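PDB 4I3Y: inositol monophosphatase family protein from Staphylococcus aureus subsp. aureus MSSA476, which probably catalyses the magnesium-dependent hydrolysis of inositol monophosphates to inositol and phosphate and is inhibited by lithium. Local coordinates for residues Q13-L18 with P121-V126; W22-D27 with P130-Y135; P31-E36 with D53-Q58; M35-E40 with A100-Q105. All coordinates share one frame; numbering follows the deposited sequence.

Interaction 1 (Q13-L18 with P121-V126); sequences QQIDKL and PMLSYV
Ile15 and Asp16 of helix 12-35 meet Leu123 and Tyr125 of strand 120-128 where an outer helix of the layered alpha/beta inositol monophosphatase fold lies against the seven-stranded mixed sheet. Helix and strand run nearly alongside each other, their axes 9.6 Å apart with a crossing angle of -21°. Packing is tightest at one apolar pair: the CG2 methyl of Ile15 is the branch that touches, 3.3 Å from Leu123 CD1 and closer than usual van der Waals contact; Phe68 adds a further apolar neighbour to Ile15. Met122 and Leu123 form a classic beta bulge opposite Tyr115; from Leu123 on, alternate residues Leu123 and Tyr125 point to the helix. On the other flank of the helix Gln14 and Lys17 are exposed and take no part, while Ser124 turns from the helix toward helix 219-225 beyond the sheet. The Asp16 carboxylate and the Tyr125 hydroxyl form the buried polar part. Asp16 OD2 pairs with Lys136 in a salt bridge. With CG anti to the backbone N (chi1 -176°), Asp16 brings OD1 to the edge of the Tyr125 ring, in its plane, where it accepts a very short bond of 2.5 Å from Tyr125 OH, with carboxylate and ring only 11° from coplanar.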
loop_
_atom_site.group_PDB
_atom_site.type_symbol
_atom_site.label_atom_id
_atom_site.label_comp_id
_atom_site.label_asym_id
_atom_site.label_seq_id
_atom_site.Cartn_x
_atom_site.Cartn_y
_atom_site.Cartn_z
ATOM N N GLN A 13 29.069 -9.283 11.218
ATOM C CA GLN A 13 28.840 -7.851 11.418
ATOM C C GLN A 13 29.668 -7.005 10.527
ATOM O O GLN A 13 29.173 -5.958 10.014
ATOM C CB GLN A 13 28.818 -7.378 12.917
ATOM C CG GLN A 13 29.166 -8.385 13.989
ATOM C CD GLN A 13 28.343 -9.682 14.060
ATOM O OE1 GLN A 13 27.088 -9.697 14.131
ATOM N NE2 GLN A 13 29.064 -10.780 14.102
ATOM N N GLN A 14 30.898 -7.441 10.240
ATOM C CA GLN A 14 31.672 -6.696 9.219
ATOM C C GLN A 14 31.065 -6.792 7.833
ATOM O O GLN A 14 31.071 -5.838 7.040
ATOM C CB GLN A 14 33.105 -7.196 9.125
ATOM C CG GLN A 14 33.890 -6.919 10.398
ATOM C CD GLN A 14 35.280 -7.528 10.327
ATOM O OE1 GLN A 14 36.266 -6.826 10.567
ATOM N NE2 GLN A 14 35.371 -8.809 10.005
ATOM N N ILE A 15 30.555 -7.957 7.515
ATOM C CA ILE A 15 29.883 -8.038 6.222
ATOM C C ILE A 15 28.620 -7.134 6.272
ATOM O O ILE A 15 28.372 -6.334 5.354
ATOM C CB ILE A 15 29.542 -9.487 5.840
ATOM C CG1 ILE A 15 30.822 -10.410 5.920
ATOM C CG2 ILE A 15 28.829 -9.465 4.491
ATOM C CD1 ILE A 15 30.560 -11.927 5.785
ATOM N N ASP A 16 27.833 -7.280 7.331
ATOM C CA ASP A 16 26.608 -6.448 7.430
ATOM C C ASP A 16 26.914 -4.961 7.284
ATOM O O ASP A 16 26.191 -4.218 6.560
ATOM C CB ASP A 16 25.855 -6.721 8.727
ATOM C CG ASP A 16 24.563 -5.962 8.805
ATOM O OD1 ASP A 16 23.684 -6.117 7.915
ATOM O OD2 ASP A 16 24.431 -5.201 9.767
ATOM N N LYS A 17 27.994 -4.516 7.963
ATOM C CA LYS A 17 28.446 -3.138 7.869
ATOM C C LYS A 17 28.724 -2.737 6.417
ATOM O O LYS A 17 28.241 -1.668 5.945
ATOM C CB LYS A 17 29.698 -2.919 8.733
ATOM C CG LYS A 17 30.321 -1.536 8.543
ATOM C CD LYS A 17 31.016 -1.098 9.829
ATOM C CE LYS A 17 31.972 0.072 9.631
ATOM N NZ LYS A 17 31.410 1.259 10.331
ATOM N N LEU A 18 29.461 -3.581 5.678
ATOM C CA LEU A 18 29.681 -3.278 4.216
ATOM C C LEU A 18 28.360 -3.167 3.403
ATOM O O LEU A 18 28.208 -2.282 2.556
ATOM C CB LEU A 18 30.564 -4.299 3.541
ATOM C CG LEU A 18 32.077 -4.145 3.324
ATOM C CD1 LEU A 18 32.613 -2.878 3.941
ATOM C CD2 LEU A 18 32.855 -5.419 3.700
ATOM N N PRO A 121 20.960 -19.429 5.106
ATOM C CA PRO A 121 20.729 -17.955 5.138
ATOM C C PRO A 121 21.499 -17.379 6.349
ATOM O O PRO A 121 21.262 -17.825 7.482
ATOM C CB PRO A 121 19.209 -17.835 5.450
ATOM C CG PRO A 121 18.623 -19.141 5.126
ATOM C CD PRO A 121 19.724 -20.194 5.364
ATOM N N MET A 122 22.385 -16.422 6.087
ATOM C CA MET A 122 23.168 -15.720 7.092
ATOM C C MET A 122 22.812 -14.209 7.201
ATOM O O MET A 122 22.768 -13.677 8.322
ATOM C CB MET A 122 24.679 -15.864 6.807
ATOM C CG MET A 122 25.208 -17.302 6.848
ATOM S SD MET A 122 24.867 -18.073 8.440
ATOM C CE MET A 122 25.579 -19.700 8.268
ATOM N N LEU A 123 22.644 -13.542 6.054
ATOM C CA LEU A 123 22.297 -12.079 5.991
ATOM C C LEU A 123 21.159 -11.874 4.974
ATOM O O LEU A 123 21.150 -12.486 3.905
ATOM C CB LEU A 123 23.477 -11.208 5.582
ATOM C CG LEU A 123 24.742 -11.214 6.436
ATOM C CD1 LEU A 123 25.862 -10.451 5.691
ATOM C CD2 LEU A 123 24.525 -10.648 7.838
ATOM N N SER A 124 20.191 -11.052 5.343
ATOM C CA SER A 124 19.056 -10.696 4.445
ATOM C C SER A 124 18.705 -9.235 4.509
ATOM O O SER A 124 18.810 -8.641 5.568
ATOM C CB SER A 124 17.824 -11.516 4.797
ATOM O OG SER A 124 18.123 -12.885 4.595
ATOM N N TYR A 125 18.271 -8.670 3.384
ATOM C CA TYR A 125 18.013 -7.265 3.291
ATOM C C TYR A 125 16.811 -7.019 2.392
ATOM O O TYR A 125 16.775 -7.567 1.270
ATOM C CB TYR A 125 19.227 -6.517 2.649
ATOM C CG TYR A 125 20.486 -6.693 3.465
ATOM C CD1 TYR A 125 20.725 -5.894 4.595
ATOM C CD2 TYR A 125 21.371 -7.726 3.178
ATOM C CE1 TYR A 125 21.851 -6.104 5.388
ATOM C CE2 TYR A 125 22.455 -7.993 3.973
ATOM C CZ TYR A 125 22.713 -7.152 5.052
ATOM O OH TYR A 125 23.815 -7.390 5.769
ATOM N N VAL A 126 15.887 -6.159 2.878
ATOM C CA VAL A 126 14.789 -5.591 2.093
ATOM C C VAL A 126 14.799 -4.081 2.283
ATOM O O VAL A 126 14.447 -3.559 3.361
ATOM C CB VAL A 126 13.401 -6.163 2.428
ATOM C CG1 VAL A 126 12.360 -5.519 1.491
ATOM C CG2 VAL A 126 13.379 -7.694 2.262
#

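Interaction 2 (W22-D27 with P130-Y135); sequences WLKQID and PHKKLY
Leu23 and Leu134 form the apolar part of this contact, Leu23 CD2 lying 3.6 Å from Leu134 CD1 as the two side chains lie roughly perpendicular. Leu134 points to the helix from its CB, and with CG anti to the backbone N (chi1 179°) it is the CD1 methyl that makes the touch. Nearer the surface the aliphatic chain of Lys132 passes at a slant by two charged residues: its CD is 3.8 Å from Asp27 OD2, and its CB is 4.1 Å from Lys24 NZ. The Lys24 chain, bent at chi2 and chi3, folds along its own helix to the next turn, bringing NZ to Asp27 OD2 in a salt bridge of 3.3 Å whose hydrogen bond is weak. Helix 12-35 here still covers the seven-stranded sheet of the inositol monophosphatase fold, at the turn where strand 120-128 gives way to strand 133-138. Lys132 and Lys133 form a G1 beta bulge opposite Asp128, at that turn. In the next shell, Tyr127 packs on Leu134, and its OH is hydrogen-bonded to both Lys24 NZ and Asp27 OD1, tying the pair to strand 120-128. Lys132 NZ binds the Tyr129 carbonyl oxygen and forms a cation-pi contact with the ring of that residue. His131 stacks on His131 of the second subunit.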
loop_
_atom_site.group_PDB
_atom_site.type_symbol
_atom_site.label_atom_id
_atom_site.label_comp_id
_atom_site.label_asym_id
_atom_site.label_seq_id
_atom_site.Cartn_x
_atom_site.Cartn_y
_atom_site.Cartn_z
ATOM N N TRP A 22 26.705 0.092 1.480
ATOM C CA TRP A 22 26.483 0.141 0.030
ATOM C C TRP A 22 24.998 0.475 -0.259
ATOM O O TRP A 22 24.727 1.262 -1.114
ATOM C CB TRP A 22 26.893 -1.169 -0.662
ATOM C CG TRP A 22 26.627 -1.160 -2.148
ATOM C CD1 TRP A 22 27.462 -0.702 -3.122
ATOM C CD2 TRP A 22 25.448 -1.655 -2.835
ATOM N NE1 TRP A 22 26.911 -0.895 -4.359
ATOM C CE2 TRP A 22 25.669 -1.455 -4.228
ATOM C CE3 TRP A 22 24.230 -2.220 -2.410
ATOM C CZ2 TRP A 22 24.730 -1.782 -5.197
ATOM C CZ3 TRP A 22 23.279 -2.546 -3.385
ATOM C CH2 TRP A 22 23.551 -2.332 -4.779
ATOM N N LEU A 23 24.078 -0.123 0.500
ATOM C CA LEU A 23 22.638 0.129 0.355
ATOM C C LEU A 23 22.280 1.562 0.643
ATOM O O LEU A 23 21.664 2.235 -0.192
ATOM C CB LEU A 23 21.865 -0.781 1.278
ATOM C CG LEU A 23 20.971 -1.934 0.850
ATOM C CD1 LEU A 23 21.076 -2.418 -0.606
ATOM C CD2 LEU A 23 21.006 -3.066 1.850
ATOM N N LYS A 24 22.702 2.060 1.811
ATOM C CA LYS A 24 22.449 3.448 2.146
ATOM C C LYS A 24 23.088 4.436 1.174
ATOM O O LYS A 24 22.532 5.505 0.920
ATOM C CB LYS A 24 22.802 3.766 3.618
ATOM C CG LYS A 24 21.915 3.048 4.643
ATOM C CD LYS A 24 20.409 3.383 4.557
ATOM C CE LYS A 24 19.999 4.876 4.586
ATOM N NZ LYS A 24 18.510 4.997 4.255
ATOM N N GLN A 25 24.210 4.100 0.567
ATOM C CA GLN A 25 24.768 5.048 -0.431
ATOM C C GLN A 25 24.156 4.928 -1.858
ATOM O O GLN A 25 24.450 5.714 -2.763
ATOM C CB GLN A 25 26.269 4.898 -0.468
ATOM C CG GLN A 25 26.737 3.585 -1.040
ATOM C CD GLN A 25 26.820 3.651 -2.558
ATOM O OE1 GLN A 25 27.200 4.703 -3.112
ATOM N NE2 GLN A 25 26.429 2.533 -3.256
ATOM N N ILE A 26 23.282 3.948 -2.060
ATOM C CA ILE A 26 22.459 3.915 -3.259
ATOM C C ILE A 26 21.344 5.057 -3.211
ATOM O O ILE A 26 20.849 5.440 -4.234
ATOM C CB ILE A 26 21.893 2.470 -3.480
ATOM C CG1 ILE A 26 21.976 2.039 -4.947
ATOM C CG2 ILE A 26 20.480 2.352 -2.942
ATOM C CD1 ILE A 26 23.342 1.561 -5.370
ATOM N N ASP A 27 21.001 5.605 -2.042
ATOM C CA ASP A 27 20.210 6.843 -1.939
ATOM C C ASP A 27 20.743 8.006 -2.804
ATOM O O ASP A 27 19.981 8.826 -3.274
ATOM C CB ASP A 27 20.274 7.330 -0.503
ATOM C CG ASP A 27 19.496 6.433 0.451
ATOM O OD1 ASP A 27 18.984 5.376 0.028
ATOM O OD2 ASP A 27 19.390 6.795 1.627
ATOM N N PRO A 130 11.713 4.001 -1.199
ATOM C CA PRO A 130 10.847 5.217 -1.204
ATOM C C PRO A 130 10.600 5.746 0.218
ATOM O O PRO A 130 10.412 6.969 0.414
ATOM C CB PRO A 130 9.539 4.726 -1.849
ATOM C CG PRO A 130 10.015 3.589 -2.742
ATOM C CD PRO A 130 11.064 2.878 -1.913
ATOM N N HIS A 131 10.635 4.860 1.214
ATOM C CA HIS A 131 10.354 5.315 2.562
ATOM C C HIS A 131 11.594 5.271 3.436
ATOM O O HIS A 131 11.476 5.471 4.622
ATOM C CB HIS A 131 9.121 4.625 3.179
ATOM C CG HIS A 131 7.844 5.103 2.563
ATOM N ND1 HIS A 131 7.087 4.323 1.715
ATOM C CD2 HIS A 131 7.276 6.330 2.546
ATOM C CE1 HIS A 131 6.063 5.025 1.261
ATOM N NE2 HIS A 131 6.163 6.254 1.741
ATOM N N LYS A 132 12.768 5.088 2.820
ATOM C CA LYS A 132 14.078 4.961 3.528
ATOM C C LYS A 132 13.987 4.045 4.771
ATOM O O LYS A 132 14.370 4.415 5.850
ATOM C CB LYS A 132 14.667 6.373 3.861
ATOM C CG LYS A 132 14.523 7.379 2.712
ATOM C CD LYS A 132 15.610 7.227 1.663
ATOM C CE LYS A 132 15.332 8.146 0.467
ATOM N NZ LYS A 132 13.918 8.019 -0.051
ATOM N N LYS A 133 13.465 2.835 4.590
ATOM C CA LYS A 133 13.368 1.844 5.656
ATOM C C LYS A 133 14.143 0.613 5.217
ATOM O O LYS A 133 13.707 -0.096 4.302
ATOM C CB LYS A 133 11.874 1.499 5.983
ATOM C CG LYS A 133 11.127 2.620 6.758
ATOM C CD LYS A 133 9.689 2.288 7.227
ATOM C CE LYS A 133 8.654 2.510 6.126
ATOM N NZ LYS A 133 7.189 2.156 6.344
ATOM N N LEU A 134 15.289 0.387 5.869
ATOM C CA LEU A 134 16.165 -0.756 5.628
ATOM C C LEU A 134 15.786 -1.879 6.582
ATOM O O LEU A 134 16.028 -1.815 7.796
ATOM C CB LEU A 134 17.656 -0.383 5.774
ATOM C CG LEU A 134 18.637 -1.563 5.546
ATOM C CD1 LEU A 134 18.431 -2.201 4.182
ATOM C CD2 LEU A 134 20.090 -1.066 5.576
ATOM N N TYR A 135 15.074 -2.888 6.050
ATOM C CA TYR A 135 14.827 -4.093 6.828
ATOM C C TYR A 135 16.082 -4.980 6.699
ATOM O O TYR A 135 16.547 -5.255 5.579
ATOM C CB TYR A 135 13.570 -4.850 6.383
ATOM C CG TYR A 135 12.304 -4.000 6.470
ATOM C CD1 TYR A 135 11.554 -4.005 7.645
ATOM C CD2 TYR A 135 11.881 -3.187 5.409
ATOM C CE1 TYR A 135 10.401 -3.222 7.772
ATOM C CE2 TYR A 135 10.712 -2.382 5.534
ATOM C CZ TYR A 135 9.975 -2.438 6.726
ATOM O OH TYR A 135 8.848 -1.695 6.955
#

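Interaction 3 (P31-E36 with D53-Q58); sequences PQLIME and DKQIQQ
Leu33 and Gln55 both set CG anti to the carbonyl carbon, with chi1 of -56° and -73°, which brings their side chains together between helices 12-35 and 51-67. There they stand nearly square to each other. Leu33 spans the start of the Gln55 chain with both methyls: CD2 touches Gln55 CG at 3.7 Å, and CD1 is 3.9 Å from Gln55 CB. Gln55 contributes CB and CG. One residue on, Ile56 reaches Leu33 only loosely, through CG1 at 4.5 Å from Leu33 CD1. No hydrogen bond joins the two segments, and the buried Leu33 is the sole contributor from 31-36. Its helix is near its end: it is kinked at Pro31, where the backbone N atoms of 31 and 32 lack a bond to the preceding turn, and it gives out after Met35. On its exposed flank, Gln32 NE2 makes a weak bond of 3.3 Å to Glu36 OE2. Leu33 also rests on Asn51 and Val52 at the start of helix 51-67, while Ile56 continues the packing to Trp22 and Ile30 on helix 12-35. Ile56 further touches Met93 and Pro95 of strand 89-97, so helix 51-67 lies against the strand that supplies Asp94 and Ile96 to the magnesium site.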
loop_
_atom_site.group_PDB
_atom_site.type_symbol
_atom_site.label_atom_id
_atom_site.label_comp_id
_atom_site.label_asym_id
_atom_site.label_seq_id
_atom_site.Cartn_x
_atom_site.Cartn_y
_atom_site.Cartn_z
ATOM N N PRO A 31 18.001 8.813 -7.312
ATOM C CA PRO A 31 17.151 9.941 -7.804
ATOM C C PRO A 31 17.495 10.256 -9.252
ATOM O O PRO A 31 16.616 10.484 -10.082
ATOM C CB PRO A 31 17.516 11.093 -6.853
ATOM C CG PRO A 31 17.934 10.389 -5.610
ATOM C CD PRO A 31 18.625 9.126 -6.026
ATOM N N GLN A 32 18.783 10.180 -9.562
ATOM C CA GLN A 32 19.246 10.375 -10.942
ATOM C C GLN A 32 18.722 9.306 -11.933
ATOM O O GLN A 32 18.148 9.633 -12.999
ATOM C CB GLN A 32 20.793 10.490 -10.970
ATOM C CG GLN A 32 21.375 10.887 -12.330
ATOM C CD GLN A 32 20.850 12.227 -12.787
ATOM O OE1 GLN A 32 21.059 13.247 -12.120
ATOM N NE2 GLN A 32 20.138 12.232 -13.909
ATOM N N LEU A 33 18.923 8.037 -11.589
ATOM C CA LEU A 33 18.375 6.944 -12.414
ATOM C C LEU A 33 16.850 7.148 -12.711
ATOM O O LEU A 33 16.375 6.951 -13.846
ATOM C CB LEU A 33 18.648 5.578 -11.751
ATOM C CG LEU A 33 20.144 5.270 -11.452
ATOM C CD1 LEU A 33 20.317 4.031 -10.560
ATOM C CD2 LEU A 33 20.985 5.142 -12.725
ATOM N N ILE A 34 16.106 7.515 -11.677
ATOM C CA ILE A 34 14.696 7.759 -11.813
ATOM C C ILE A 34 14.464 8.944 -12.728
ATOM O O ILE A 34 13.659 8.831 -13.622
ATOM C CB ILE A 34 14.021 8.043 -10.477
ATOM C CG1 ILE A 34 14.292 6.865 -9.538
ATOM C CG2 ILE A 34 12.535 8.346 -10.704
ATOM C CD1 ILE A 34 13.118 6.029 -9.167
ATOM N N MET A 35 15.160 10.069 -12.514
ATOM C CA MET A 35 15.004 11.205 -13.432
ATOM C C MET A 35 15.187 10.811 -14.902
ATOM O O MET A 35 14.539 11.371 -15.750
ATOM C CB MET A 35 15.937 12.385 -13.079
ATOM C CG MET A 35 15.641 13.069 -11.737
ATOM S SD MET A 35 16.760 14.423 -11.199
ATOM C CE MET A 35 18.340 13.666 -10.814
ATOM N N GLU A 36 16.051 9.840 -15.199
ATOM C CA GLU A 36 16.310 9.431 -16.579
ATOM C C GLU A 36 15.821 7.998 -16.864
ATOM O O GLU A 36 16.430 7.251 -17.625
ATOM C CB GLU A 36 17.809 9.620 -16.912
ATOM C CG GLU A 36 18.764 8.757 -16.084
ATOM C CD GLU A 36 20.242 9.164 -16.197
ATOM O OE1 GLU A 36 21.124 8.337 -15.849
ATOM O OE2 GLU A 36 20.523 10.308 -16.620
ATOM N N ASP A 53 16.689 -0.841 -12.364
ATOM C CA ASP A 53 16.965 -2.251 -12.070
ATOM C C ASP A 53 18.395 -2.607 -12.537
ATOM O O ASP A 53 19.175 -3.164 -11.773
ATOM C CB ASP A 53 15.990 -3.219 -12.804
ATOM C CG ASP A 53 14.512 -2.891 -12.603
ATOM O OD1 ASP A 53 14.039 -1.807 -13.091
ATOM O OD2 ASP A 53 13.820 -3.749 -11.958
ATOM N N LYS A 54 18.694 -2.352 -13.818
ATOM C CA LYS A 54 19.987 -2.752 -14.442
ATOM C C LYS A 54 21.239 -2.130 -13.809
ATOM O O LYS A 54 22.192 -2.865 -13.451
ATOM C CB LYS A 54 19.954 -2.470 -15.922
ATOM C CG LYS A 54 18.877 -3.266 -16.674
ATOM C CD LYS A 54 19.078 -3.068 -18.178
ATOM C CE LYS A 54 18.488 -4.174 -19.018
ATOM N NZ LYS A 54 17.162 -3.707 -19.525
ATOM N N GLN A 55 21.210 -0.819 -13.566
ATOM C CA GLN A 55 22.316 -0.155 -12.828
ATOM C C GLN A 55 22.551 -0.616 -11.377
ATOM O O GLN A 55 23.706 -0.875 -10.962
ATOM C CB GLN A 55 22.129 1.351 -12.816
ATOM C CG GLN A 55 22.409 2.001 -14.155
ATOM C CD GLN A 55 23.851 1.744 -14.600
ATOM O OE1 GLN A 55 24.088 1.096 -15.629
ATOM N NE2 GLN A 55 24.816 2.190 -13.787
ATOM N N ILE A 56 21.474 -0.717 -10.589
ATOM C CA ILE A 56 21.596 -1.215 -9.214
ATOM C C ILE A 56 22.219 -2.605 -9.215
ATOM O O ILE A 56 23.131 -2.878 -8.419
ATOM C CB ILE A 56 20.250 -1.213 -8.500
ATOM C CG1 ILE A 56 19.846 0.251 -8.189
ATOM C CG2 ILE A 56 20.280 -2.131 -7.297
ATOM C CD1 ILE A 56 18.540 0.379 -7.433
ATOM N N GLN A 57 21.781 -3.475 -10.147
ATOM C CA GLN A 57 22.335 -4.826 -10.188
ATOM C C GLN A 57 23.829 -4.816 -10.516
ATOM O O GLN A 57 24.647 -5.507 -9.914
ATOM C CB GLN A 57 21.635 -5.692 -11.223
ATOM C CG GLN A 57 22.118 -7.136 -11.098
ATOM C CD GLN A 57 21.237 -8.131 -11.868
ATOM O OE1 GLN A 57 21.705 -8.772 -12.797
ATOM N NE2 GLN A 57 20.005 -8.264 -11.486
ATOM N N GLN A 58 24.167 -4.053 -11.516
ATOM C CA GLN A 58 25.528 -4.050 -11.948
ATOM C C GLN A 58 26.478 -3.322 -10.966
ATOM O O GLN A 58 27.619 -3.775 -10.740
ATOM C CB GLN A 58 25.581 -3.571 -13.386
ATOM C CG GLN A 58 25.508 -2.120 -13.603
ATOM C CD GLN A 58 26.686 -1.744 -14.457
ATOM O OE1 GLN A 58 26.540 -1.191 -15.554
ATOM N NE2 GLN A 58 27.879 -2.092 -13.975
#

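Interaction 4 (M35-E40 with A100-Q105); sequences MEMTTE and ANLVKQ
Met37 and Leu102 run antiparallel alongside each other, the thioether lying beside the leucine branch point with Met37 SD 4.2 Å from Leu102 CG. The methionine is extended at first, its CG anti to the backbone N (chi1 -177°), and bends only at chi3, 67°. That last bend carries the terminal methyl onto the helix backbone, where Met37 CE lies 4.0 Å from Val103 CA and 4.1 Å from Val103 O. The methyl therefore rests on the main chain of helix 99-105, and the side chain of Val103 is met more loosely, by SD. Two residues further on, Thr39 meets Val103 at a slant and places OG1 3.9 Å from Val103 CG2. The contact is wholly van der Waals, with no hydrogen bond between the segments. Thr50 of the partner hairpin strand touches Thr39, Leu102 and Val103, joining the two sides, while Asn51 packs on Met37 and Val52 on Leu102. On another side, helix 99-105 faces the second subunit, with Asn101 OD1 bonded to Arg186 of that subunit and Lys104 NZ to the carbonyl oxygen of its Asp160. Within the fold, the contact sets the loop after helix 12-35 and the first residue of the small 39-41/48-50 hairpin against the short helix that follows strand 89-97, whose Asp94 and Ile96 belong to the magnesium site.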
loop_
_atom_site.group_PDB
_atom_site.type_symbol
_atom_site.label_atom_id
_atom_site.label_comp_id
_atom_site.label_asym_id
_atom_site.label_seq_id
_atom_site.Cartn_x
_atom_site.Cartn_y
_atom_site.Cartn_z
ATOM N N MET A 35 15.160 10.069 -12.514
ATOM C CA MET A 35 15.004 11.205 -13.432
ATOM C C MET A 35 15.187 10.811 -14.902
ATOM O O MET A 35 14.539 11.371 -15.750
ATOM C CB MET A 35 15.937 12.385 -13.079
ATOM C CG MET A 35 15.641 13.069 -11.737
ATOM S SD MET A 35 16.760 14.423 -11.199
ATOM C CE MET A 35 18.340 13.666 -10.814
ATOM N N GLU A 36 16.051 9.840 -15.199
ATOM C CA GLU A 36 16.310 9.431 -16.579
ATOM C C GLU A 36 15.821 7.998 -16.864
ATOM O O GLU A 36 16.430 7.251 -17.625
ATOM C CB GLU A 36 17.809 9.620 -16.912
ATOM C CG GLU A 36 18.764 8.757 -16.084
ATOM C CD GLU A 36 20.242 9.164 -16.197
ATOM O OE1 GLU A 36 21.124 8.337 -15.849
ATOM O OE2 GLU A 36 20.523 10.308 -16.620
ATOM N N MET A 37 14.697 7.629 -16.250
ATOM C CA MET A 37 14.181 6.282 -16.336
ATOM C C MET A 37 13.774 5.917 -17.764
ATOM O O MET A 37 13.141 6.677 -18.495
ATOM C CB MET A 37 13.018 6.094 -15.370
ATOM C CG MET A 37 12.458 4.701 -15.347
ATOM S SD MET A 37 11.424 4.444 -13.882
ATOM C CE MET A 37 10.006 5.500 -14.113
ATOM N N THR A 38 14.171 4.708 -18.122
ATOM C CA THR A 38 13.917 4.114 -19.371
ATOM C C THR A 38 13.417 2.660 -19.092
ATOM O O THR A 38 13.861 1.983 -18.134
ATOM C CB THR A 38 15.240 4.170 -20.207
ATOM O OG1 THR A 38 14.988 3.578 -21.450
ATOM C CG2 THR A 38 16.388 3.401 -19.600
ATOM N N THR A 39 12.456 2.198 -19.883
ATOM C CA THR A 39 11.788 0.927 -19.609
ATOM C C THR A 39 11.927 -0.030 -20.767
ATOM O O THR A 39 11.833 0.392 -21.897
ATOM C CB THR A 39 10.297 1.152 -19.350
ATOM O OG1 THR A 39 10.169 1.873 -18.124
ATOM C CG2 THR A 39 9.583 -0.180 -19.226
ATOM N N GLU A 40 12.184 -1.308 -20.468
ATOM C CA GLU A 40 12.118 -2.361 -21.494
ATOM C C GLU A 40 11.204 -3.480 -21.023
ATOM O O GLU A 40 10.842 -3.511 -19.845
ATOM C CB GLU A 40 13.542 -2.886 -21.786
ATOM C CG GLU A 40 14.386 -1.889 -22.552
ATOM C CD GLU A 40 13.712 -1.451 -23.872
ATOM O OE1 GLU A 40 12.914 -2.248 -24.478
ATOM O OE2 GLU A 40 13.983 -0.298 -24.310
ATOM N N ALA A 100 6.992 -2.784 -11.484
ATOM C CA ALA A 100 5.761 -2.175 -11.999
ATOM C C ALA A 100 5.412 -0.968 -11.133
ATOM O O ALA A 100 5.118 0.078 -11.648
ATOM C CB ALA A 100 4.588 -3.199 -12.073
ATOM N N ASN A 101 5.509 -1.112 -9.799
ATOM C CA ASN A 101 5.235 0.004 -8.894
ATOM C C ASN A 101 6.269 1.096 -9.060
ATOM O O ASN A 101 5.929 2.274 -8.995
ATOM C CB ASN A 101 5.266 -0.459 -7.427
ATOM C CG ASN A 101 4.046 -1.220 -7.038
ATOM O OD1 ASN A 101 3.023 -1.199 -7.747
ATOM N ND2 ASN A 101 4.134 -1.933 -5.935
ATOM N N LEU A 102 7.539 0.738 -9.220
ATOM C CA LEU A 102 8.543 1.797 -9.569
ATOM C C LEU A 102 8.136 2.642 -10.768
ATOM O O LEU A 102 8.176 3.887 -10.707
ATOM C CB LEU A 102 9.943 1.159 -9.808
ATOM C CG LEU A 102 11.010 2.064 -10.449
ATOM C CD1 LEU A 102 11.245 3.257 -9.577
ATOM C CD2 LEU A 102 12.314 1.367 -10.781
ATOM N N VAL A 103 7.726 1.980 -11.864
ATOM C CA VAL A 103 7.431 2.650 -13.126
ATOM C C VAL A 103 6.154 3.452 -12.996
ATOM O O VAL A 103 6.117 4.631 -13.376
ATOM C CB VAL A 103 7.320 1.611 -14.317
ATOM C CG1 VAL A 103 6.732 2.228 -15.584
ATOM C CG2 VAL A 103 8.669 0.994 -14.651
ATOM N N LYS A 104 5.081 2.802 -12.515
ATOM C CA LYS A 104 3.763 3.471 -12.407
ATOM C C LYS A 104 3.662 4.450 -11.233
ATOM O O LYS A 104 2.894 5.407 -11.287
ATOM C CB LYS A 104 2.618 2.437 -12.328
ATOM C CG LYS A 104 2.525 1.514 -13.537
ATOM C CD LYS A 104 2.244 2.280 -14.838
ATOM C CE LYS A 104 2.518 1.392 -16.081
ATOM N NZ LYS A 104 2.044 2.059 -17.336
ATOM N N GLN A 105 4.396 4.216 -10.142
ATOM C CA GLN A 105 4.104 4.988 -8.963
ATOM C C GLN A 105 5.300 5.663 -8.329
ATOM O O GLN A 105 5.124 6.563 -7.456
ATOM C CB GLN A 105 3.445 4.101 -7.895
ATOM C CG GLN A 105 2.200 3.275 -8.336
ATOM C CD GLN A 105 1.510 2.717 -7.075
ATOM O OE1 GLN A 105 1.527 1.481 -6.797
ATOM N NE2 GLN A 105 0.994 3.627 -6.255
#

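Overall arrangement
Interactions 1, 2 and 3 all draw on helix 12-35, and interaction 4 uses the chain just beyond its end. Interactions 1 and 2 seat the helix on neighbouring strands of one sheet and touch through Tyr125 and Leu23. The first is fully buried and includes a very short tyrosine-aspartate hydrogen bond; the second grades from a leucine pair to surface lysines. Interaction 3, also buried, joins helix to helix by apolar contact and meets interaction 2 where Trp22 packs on Ile56. Interaction 4 is partly buried and abuts interaction 3 through Ile34 and Leu102. Only interaction 1 has a hydrogen bond across its two segments. Interactions 2 and 4 also touch the second subunit.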